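Local atomic coordinates of niemann-Pick type C2 protein (Camponotus japonicus, PDB entry 3WEB), a protein that binds oleic acid inside an immunoglobulin-like beta-sandwich and probably carries such lipids in the chemical communication of worker ants. Residues M40-S45 against E120-V125; E52-G57 against E113-K118. One frame throughout, in Å; residues are numbered along the deposited sequence.

Contact 1 of 2, residues M40-S45 against E120-V125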
ATOM      1  N   MET A  40      -4.602  -5.664   0.113  1.00 12.97           N
ATOM      2  CA  MET A  40      -3.342  -6.339  -0.216  1.00 12.47           C
ATOM      3  C   MET A  40      -3.269  -7.692   0.469  1.00 11.87           C
ATOM      4  O   MET A  40      -3.435  -7.767   1.684  1.00 12.07           O
ATOM      5  CB  MET A  40      -2.129  -5.497   0.202  1.00 12.52           C
ATOM      6  CG  MET A  40      -0.815  -6.274   0.156  1.00 12.72           C
ATOM      7  SD  MET A  40       0.685  -5.277   0.338  1.00 13.19           S
ATOM      8  CE  MET A  40       0.562  -4.815   2.058  1.00 12.55           C
ATOM      9  N   LYS A  41      -3.032  -8.745  -0.317  1.00 11.92           N
ATOM     10  CA  LYS A  41      -2.728 -10.073   0.227  1.00 11.68           C
ATOM     11  C   LYS A  41      -1.222 -10.235   0.292  1.00 11.37           C
ATOM     12  O   LYS A  41      -0.530 -10.088  -0.721  1.00 10.95           O
ATOM     13  CB  LYS A  41      -3.325 -11.179  -0.638  1.00 12.25           C
ATOM     14  CG  LYS A  41      -4.834 -11.088  -0.796  1.00 13.50           C
ATOM     15  CD  LYS A  41      -5.321 -12.149  -1.764  1.00 14.18           C
ATOM     16  CE  LYS A  41      -6.766 -11.903  -2.157  1.00 16.24           C
ATOM     17  NZ  LYS A  41      -7.243 -12.979  -3.070  1.00 17.54           N
ATOM     18  N   PHE A  42      -0.722 -10.507   1.491  1.00 10.56           N
ATOM     19  CA  PHE A  42       0.717 -10.583   1.697  1.00 10.55           C
ATOM     20  C   PHE A  42       1.114 -11.644   2.720  1.00 10.56           C
ATOM     21  O   PHE A  42       0.298 -12.083   3.535  1.00 10.35           O
ATOM     22  CB  PHE A  42       1.294  -9.201   2.052  1.00 10.59           C
ATOM     23  CG  PHE A  42       0.953  -8.718   3.439  1.00 10.75           C
ATOM     24  CD1 PHE A  42      -0.328  -8.244   3.741  1.00 10.74           C
ATOM     25  CD2 PHE A  42       1.923  -8.711   4.438  1.00 10.58           C
ATOM     26  CE1 PHE A  42      -0.640  -7.786   5.015  1.00 11.00           C
ATOM     27  CE2 PHE A  42       1.619  -8.245   5.713  1.00 10.90           C
ATOM     28  CZ  PHE A  42       0.338  -7.795   6.005  1.00 10.65           C
ATOM     29  N   THR A  43       2.380 -12.027   2.661  1.00 10.65           N
ATOM     30  CA  THR A  43       2.930 -13.072   3.508  1.00 11.39           C
ATOM     31  C   THR A  43       4.306 -12.662   4.046  1.00 11.56           C
ATOM     32  O   THR A  43       5.251 -12.516   3.264  1.00 11.54           O
ATOM     33  CB  THR A  43       3.109 -14.392   2.723  1.00 11.89           C
ATOM     34  OG1 THR A  43       1.890 -14.740   2.051  1.00 12.07           O
ATOM     35  CG2 THR A  43       3.499 -15.521   3.660  1.00 11.91           C
ATOM     36  N   PRO A  44       4.427 -12.498   5.378  1.00 12.00           N
ATOM     37  CA  PRO A  44       5.750 -12.267   5.975  1.00 12.51           C
ATOM     38  C   PRO A  44       6.554 -13.571   5.977  1.00 12.88           C
ATOM     39  O   PRO A  44       5.967 -14.660   6.100  1.00 12.34           O
ATOM     40  CB  PRO A  44       5.420 -11.837   7.412  1.00 12.26           C
ATOM     41  CG  PRO A  44       4.114 -12.516   7.718  1.00 12.56           C
ATOM     42  CD  PRO A  44       3.370 -12.638   6.401  1.00 11.99           C
ATOM     43  N   SER A  45       7.874 -13.477   5.826  1.00 13.83           N
ATOM     44  CA  SER A  45       8.723 -14.671   5.822  1.00 14.77           C
ATOM     45  C   SER A  45       9.321 -14.929   7.206  1.00 15.45           C
ATOM     46  O   SER A  45      10.047 -15.912   7.409  1.00 16.53           O
ATOM     47  CB  SER A  45       9.828 -14.553   4.773  1.00 14.58           C
ATOM     48  OG  SER A  45      10.608 -13.392   4.989  1.00 14.58           O
ATOM     49  N   GLU A 120      12.522  -3.268   8.640  1.00 17.14           N
ATOM     50  CA  GLU A 120      12.750  -4.137   7.482  1.00 16.76           C
ATOM     51  C   GLU A 120      11.478  -4.183   6.641  1.00 15.47           C
ATOM     52  O   GLU A 120      10.378  -4.230   7.191  1.00 15.15           O
ATOM     53  CB  GLU A 120      13.109  -5.560   7.927  1.00 17.84           C
ATOM     54  CG  GLU A 120      14.295  -5.642   8.880  1.00 19.36           C
ATOM     55  CD  GLU A 120      14.555  -7.052   9.377  1.00 20.45           C
ATOM     56  OE1 GLU A 120      13.634  -7.708   9.901  1.00 20.11           O
ATOM     57  OE2 GLU A 120      15.707  -7.505   9.255  1.00 22.98           O
ATOM     58  N   LYS A 121      11.629  -4.178   5.317  1.00 14.81           N
ATOM     59  CA  LYS A 121      10.467  -4.193   4.414  1.00 14.36           C
ATOM     60  C   LYS A 121       9.846  -5.580   4.284  1.00 13.50           C
ATOM     61  O   LYS A 121      10.494  -6.514   3.801  1.00 13.26           O
ATOM     62  CB  LYS A 121      10.820  -3.634   3.030  1.00 14.92           C
ATOM     63  CG  LYS A 121      11.159  -2.147   3.052  1.00 16.61           C
ATOM     64  CD  LYS A 121      11.665  -1.643   1.712  1.00 18.00           C
ATOM     65  CE  LYS A 121      12.419  -0.336   1.913  1.00 19.59           C
ATOM     66  NZ  LYS A 121      12.594   0.424   0.644  1.00 21.41           N
ATOM     67  N   ILE A 122       8.591  -5.685   4.720  1.00 12.62           N
ATOM     68  CA  ILE A 122       7.773  -6.883   4.505  1.00 12.28           C
ATOM     69  C   ILE A 122       7.260  -6.862   3.071  1.00 12.34           C
ATOM     70  O   ILE A 122       7.316  -7.875   2.367  1.00 12.39           O
ATOM     71  CB  ILE A 122       6.564  -6.934   5.466  1.00 12.20           C
ATOM     72  CG1 ILE A 122       7.016  -6.764   6.924  1.00 12.52           C
ATOM     73  CG2 ILE A 122       5.801  -8.245   5.292  1.00 12.37           C
ATOM     74  CD1 ILE A 122       5.904  -6.317   7.855  1.00 12.72           C
ATOM     75  N   THR A 123       6.759  -5.699   2.648  1.00 11.89           N
ATOM     76  CA  THR A 123       6.276  -5.509   1.278  1.00 12.02           C
ATOM     77  C   THR A 123       6.720  -4.169   0.727  1.00 12.46           C
ATOM     78  O   THR A 123       6.878  -3.208   1.481  1.00 12.35           O
ATOM     79  CB  THR A 123       4.738  -5.529   1.213  1.00 11.78           C
ATOM     80  OG1 THR A 123       4.214  -4.495   2.051  1.00 11.86           O
ATOM     81  CG2 THR A 123       4.195  -6.872   1.669  1.00 11.71           C
ATOM     82  N   CYS A 124       6.887  -4.112  -0.593  1.00 12.91           N
ATOM     83  CA  CYS A 124       7.083  -2.852  -1.307  1.00 13.91           C
ATOM     84  C   CYS A 124       6.366  -2.975  -2.637  1.00 13.73           C
ATOM     85  O   CYS A 124       6.745  -3.800  -3.473  1.00 13.56           O
ATOM     86  CB  CYS A 124       8.569  -2.584  -1.540  1.00 14.73           C
ATOM     87  SG  CYS A 124       8.948  -0.905  -2.094  1.00 16.55           S
ATOM     88  N   VAL A 125       5.338  -2.147  -2.813  1.00 13.56           N
ATOM     89  CA  VAL A 125       4.484  -2.155  -4.004  1.00 13.90           C
ATOM     90  C   VAL A 125       4.697  -0.846  -4.743  1.00 13.96           C
ATOM     91  O   VAL A 125       4.705   0.214  -4.126  1.00 13.60           O
ATOM     92  CB  VAL A 125       2.993  -2.262  -3.614  1.00 14.34           C
ATOM     93  CG1 VAL A 125       2.104  -2.257  -4.853  1.00 14.82           C
ATOM     94  CG2 VAL A 125       2.740  -3.512  -2.764  1.00 15.19           C
TER
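F42 and M40, projecting from one sheet of the sandwich, meet I122, T123 and V125, which come from the other; the union is made almost entirely by side chains, the strand axes of 40-44 and 123-125 being 9.4 Å apart and running at 146°. Apolar contacts carry most of it. The methyl CG2 of I122 lies at the edge of the F42 ring, near its plane, 4.0 Å from CD2. The same methyl also reaches the proline, 4.2 Å from CB of P44, so one methyl branch serves both the flat phenylalanine ring and the puckered, rigid proline. CG2 of T123 approaches the base of the phenylalanine, 3.7 Å from its CB, the two side chains crossing at about a right angle. Farther along, the sulfur of M40 sits 4.1 Å from CG2 of V125, a beta-branched residue at home in a strand.

One contact joins an apolar tip to a polar one. M40 and T123 reach toward each other tip to tip, with CE of M40 3.7 Å from OG1 of T123. The M40 side chain starts out extended, CG anti to the backbone N (chi1 168°), and bends only at chi3 (70°), which turns the terminal methyl toward OG1 of T123 and the F114 ring. T123 presents a methyl to F42 and a hydroxyl to M40; the hydroxyl makes a weak hydrogen bond with the backbone N of F114, whose ring meets that of F42 edge-to-face.

I122 and T123 both face F114, a classic beta bulge at a corner of the chain, and this is how two consecutive residues can both point at the opposing sheet. This is the core of the immunoglobulin-like ML-domain sandwich, the V125 side chain lying about 7 Å from bound oleic acid. Dispersion and exclusion of water therefore hold the faces together here, and the hydroxyl of buried T123 is at least partly satisfied by its weak bond.

Contact 2 of 2, residues E52-G57 against E113-K118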
ATOM      1  N   GLU A  52       4.557  -1.000  10.461  1.00 15.20           N
ATOM      2  CA  GLU A  52       4.438   0.432  10.158  1.00 15.92           C
ATOM      3  C   GLU A  52       4.438   0.619   8.645  1.00 15.13           C
ATOM      4  O   GLU A  52       5.388   0.220   7.967  1.00 14.83           O
ATOM      5  CB  GLU A  52       5.590   1.241  10.766  1.00 17.41           C
ATOM      6  CG  GLU A  52       5.581   1.342  12.286  1.00 19.80           C
ATOM      7  CD  GLU A  52       6.735   2.180  12.822  1.00 21.52           C
ATOM      8  OE1 GLU A  52       6.706   3.419  12.656  1.00 23.62           O
ATOM      9  OE2 GLU A  52       7.669   1.608  13.427  1.00 22.36           O
ATOM     10  N   ALA A  53       3.371   1.213   8.121  1.00 14.79           N
ATOM     11  CA  ALA A  53       3.271   1.474   6.689  1.00 14.60           C
ATOM     12  C   ALA A  53       3.918   2.804   6.302  1.00 14.89           C
ATOM     13  O   ALA A  53       3.971   3.744   7.099  1.00 14.87           O
ATOM     14  CB  ALA A  53       1.826   1.438   6.228  1.00 14.35           C
ATOM     15  N   LYS A  54       4.404   2.854   5.064  1.00 15.28           N
ATOM     16  CA  LYS A  54       5.065   4.025   4.498  1.00 16.46           C
ATOM     17  C   LYS A  54       4.575   4.209   3.069  1.00 16.47           C
ATOM     18  O   LYS A  54       4.421   3.236   2.326  1.00 16.17           O
ATOM     19  CB  LYS A  54       6.584   3.823   4.465  1.00 16.81           C
ATOM     20  CG  LYS A  54       7.226   3.504   5.807  1.00 18.56           C
ATOM     21  CD  LYS A  54       7.241   4.727   6.699  1.00 19.95           C
ATOM     22  CE  LYS A  54       8.057   4.474   7.950  1.00 20.77           C
ATOM     23  NZ  LYS A  54       8.049   5.699   8.797  1.00 21.29           N
ATOM     24  N   ALA A  55       4.343   5.457   2.679  1.00 16.89           N
ATOM     25  CA  ALA A  55       3.950   5.756   1.307  1.00 17.40           C
ATOM     26  C   ALA A  55       4.852   6.822   0.692  1.00 18.38           C
ATOM     27  O   ALA A  55       5.367   7.698   1.394  1.00 18.58           O
ATOM     28  CB  ALA A  55       2.492   6.187   1.247  1.00 17.38           C
ATOM     29  N   PHE A  56       5.042   6.723  -0.621  1.00 19.26           N
ATOM     30  CA  PHE A  56       5.853   7.666  -1.381  1.00 20.30           C
ATOM     31  C   PHE A  56       5.194   7.958  -2.724  1.00 22.18           C
ATOM     32  O   PHE A  56       4.581   7.078  -3.329  1.00 21.50           O
ATOM     33  CB  PHE A  56       7.262   7.111  -1.616  1.00 20.10           C
ATOM     34  CG  PHE A  56       7.973   6.692  -0.359  1.00 20.81           C
ATOM     35  CD1 PHE A  56       7.795   5.414   0.170  1.00 20.97           C
ATOM     36  CD2 PHE A  56       8.833   7.571   0.295  1.00 21.36           C
ATOM     37  CE1 PHE A  56       8.453   5.028   1.334  1.00 21.07           C
ATOM     38  CE2 PHE A  56       9.489   7.190   1.458  1.00 21.26           C
ATOM     39  CZ  PHE A  56       9.302   5.919   1.978  1.00 21.39           C
ATOM     40  N   GLY A  57       5.320   9.203  -3.180  1.00 23.69           N
ATOM     41  CA  GLY A  57       4.954   9.576  -4.546  1.00 26.51           C
ATOM     42  C   GLY A  57       6.238   9.904  -5.280  1.00 29.13           C
ATOM     43  O   GLY A  57       7.079  10.631  -4.756  1.00 28.50           O
ATOM     44  N   GLU A 113       4.853   0.711   1.203  1.00 14.48           N
ATOM     45  CA  GLU A 113       5.599  -0.301   1.942  1.00 14.62           C
ATOM     46  C   GLU A 113       4.975  -0.636   3.287  1.00 13.83           C
ATOM     47  O   GLU A 113       4.401   0.223   3.953  1.00 13.30           O
ATOM     48  CB  GLU A 113       7.043   0.159   2.199  1.00 16.09           C
ATOM     49  CG  GLU A 113       7.787   0.711   0.991  1.00 18.72           C
ATOM     50  CD  GLU A 113       9.211   1.129   1.322  1.00 20.17           C
ATOM     51  OE1 GLU A 113       9.521   1.342   2.518  1.00 20.75           O
ATOM     52  OE2 GLU A 113      10.024   1.243   0.378  1.00 22.33           O
ATOM     53  N   PHE A 114       5.089  -1.902   3.677  1.00 12.86           N
ATOM     54  CA  PHE A 114       4.857  -2.311   5.060  1.00 12.70           C
ATOM     55  C   PHE A 114       6.209  -2.713   5.624  1.00 12.81           C
ATOM     56  O   PHE A 114       6.912  -3.537   5.035  1.00 12.09           O
ATOM     57  CB  PHE A 114       3.931  -3.535   5.137  1.00 12.78           C
ATOM     58  CG  PHE A 114       2.459  -3.223   5.105  1.00 12.96           C
ATOM     59  CD1 PHE A 114       1.978  -1.950   4.809  1.00 13.19           C
ATOM     60  CD2 PHE A 114       1.536  -4.236   5.358  1.00 13.04           C
ATOM     61  CE1 PHE A 114       0.615  -1.687   4.783  1.00 13.43           C
ATOM     62  CE2 PHE A 114       0.168  -3.978   5.333  1.00 12.99           C
ATOM     63  CZ  PHE A 114      -0.294  -2.703   5.044  1.00 13.29           C
ATOM     64  N   ARG A 115       6.570  -2.121   6.754  1.00 13.08           N
ATOM     65  CA  ARG A 115       7.788  -2.495   7.453  1.00 13.68           C
ATOM     66  C   ARG A 115       7.463  -3.110   8.806  1.00 13.65           C
ATOM     67  O   ARG A 115       6.416  -2.819   9.405  1.00 13.25           O
ATOM     68  CB  ARG A 115       8.692  -1.275   7.633  1.00 14.51           C
ATOM     69  CG  ARG A 115       9.144  -0.659   6.320  1.00 16.00           C
ATOM     70  CD  ARG A 115       9.979   0.580   6.563  1.00 17.89           C
ATOM     71  NE  ARG A 115      10.378   1.219   5.310  1.00 19.97           N
ATOM     72  CZ  ARG A 115      11.106   2.330   5.240  1.00 21.67           C
ATOM     73  NH1 ARG A 115      11.537   2.924   6.351  1.00 23.12           N
ATOM     74  NH2 ARG A 115      11.410   2.853   4.060  1.00 22.51           N
ATOM     75  N   ASN A 116       8.360  -3.955   9.297  1.00 13.61           N
ATOM     76  CA  ASN A 116       8.215  -4.464  10.653  1.00 14.53           C
ATOM     77  C   ASN A 116       8.835  -3.498  11.663  1.00 15.38           C
ATOM     78  O   ASN A 116       9.326  -2.418  11.304  1.00 15.34           O
ATOM     79  CB  ASN A 116       8.796  -5.875  10.788  1.00 13.77           C
ATOM     80  CG  ASN A 116      10.307  -5.918  10.616  1.00 13.56           C
ATOM     81  OD1 ASN A 116      10.972  -4.884  10.512  1.00 13.66           O
ATOM     82  ND2 ASN A 116      10.855  -7.122  10.595  1.00 13.69           N
ATOM     83  N   GLU A 117       8.816  -3.918  12.923  1.00 17.57           N
ATOM     84  CA  GLU A 117       9.343  -3.151  14.051  1.00 19.18           C
ATOM     85  C   GLU A 117      10.844  -2.841  13.929  1.00 18.89           C
ATOM     86  O   GLU A 117      11.350  -1.916  14.575  1.00 19.48           O
ATOM     87  CB  GLU A 117       9.058  -3.903  15.360  1.00 20.45           C
ATOM     88  CG  GLU A 117       9.769  -5.250  15.523  1.00 21.74           C
ATOM     89  CD  GLU A 117       9.068  -6.435  14.872  1.00 23.50           C
ATOM     90  OE1 GLU A 117       7.999  -6.262  14.245  1.00 23.37           O
ATOM     91  OE2 GLU A 117       9.590  -7.569  14.989  1.00 25.17           O
ATOM     92  N   LYS A 118      11.531  -3.614  13.092  1.00 18.25           N
ATOM     93  CA  LYS A 118      12.979  -3.518  12.912  1.00 18.12           C
ATOM     94  C   LYS A 118      13.339  -2.661  11.700  1.00 17.82           C
ATOM     95  O   LYS A 118      14.504  -2.619  11.293  1.00 17.68           O
ATOM     96  CB  LYS A 118      13.574  -4.918  12.731  1.00 18.41           C
ATOM     97  CG  LYS A 118      13.271  -5.882  13.862  1.00 19.30           C
ATOM     98  CD  LYS A 118      13.449  -7.320  13.428  1.00 20.53           C
ATOM     99  CE  LYS A 118      13.201  -8.254  14.597  1.00 20.97           C
ATOM    100  NZ  LYS A 118      13.524  -9.664  14.247  1.00 21.30           N
TER
HETATM  101  O   HOH W   1       9.604   0.074  11.955  1.00 27.05           O
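Four backbone hydrogen bonds zip E52-K54 to E113-R115 in antiparallel register. E52 and R115 form one hydrogen-bonded pair, with E52 N 2.8 Å from R115 O; K54 and E113 form the other, where E113 N meets K54 O at 2.8 Å, nearly straight (175°) and in the carbonyl plane. On the face bearing these four side chains, R115 grips E113 side-on: NE and NH2 both donate to OE1, the NH2 bond being 2.9 Å. OE2 of E113 is held by K121, so this buried carboxylate meets two cations; R115 NH1 has D119 as a second partner. A water bridges E52 OE2 and N116 O.

K54 crosses R115 at about a right angle. With chi1 at -56°, its CG lies over one guanidinium face, 3.9 Å from NE; chi2 (-72°) bends the rest back, CE passing near NH1. The F56 ring adds CE1 at 4.0 Å from E113 CD. A53 and F114, a non-hydrogen-bonded pair, use the opposite face: small A53, about 7 Å from bound oleic acid, sets CB 3.6 Å from CE1 of F114, whose ring also meets Y93 edge-to-face. In this ML-domain sheet, strand 107-116 lies between strands 51-59 and 121-131, while strand 62-66 flanks 51-59 beyond.

In the fold
From the N terminus, strand 34-44 comes first and supplies residues 40-45 to contact 1; the chain then enters strand 51-59, whose residues 52-57 are paired with 113-118 only much later in the chain. That partner, on strand 107-116, closes contact 2 over 55 intervening residues. Only afterwards does 120-125 return to 40-45, so the loop of contact 1 encloses the whole of contact 2. The two differ in kind: contact 2 joins neighbours within one sheet, whereas contact 1 spans the sandwich to the three-stranded sheet. Strands 107-116 and 121-131, adjacent in sequence and sheet, couple them: I122 N probably bonds to F114 O, and M40 CE packs on the F114 ring.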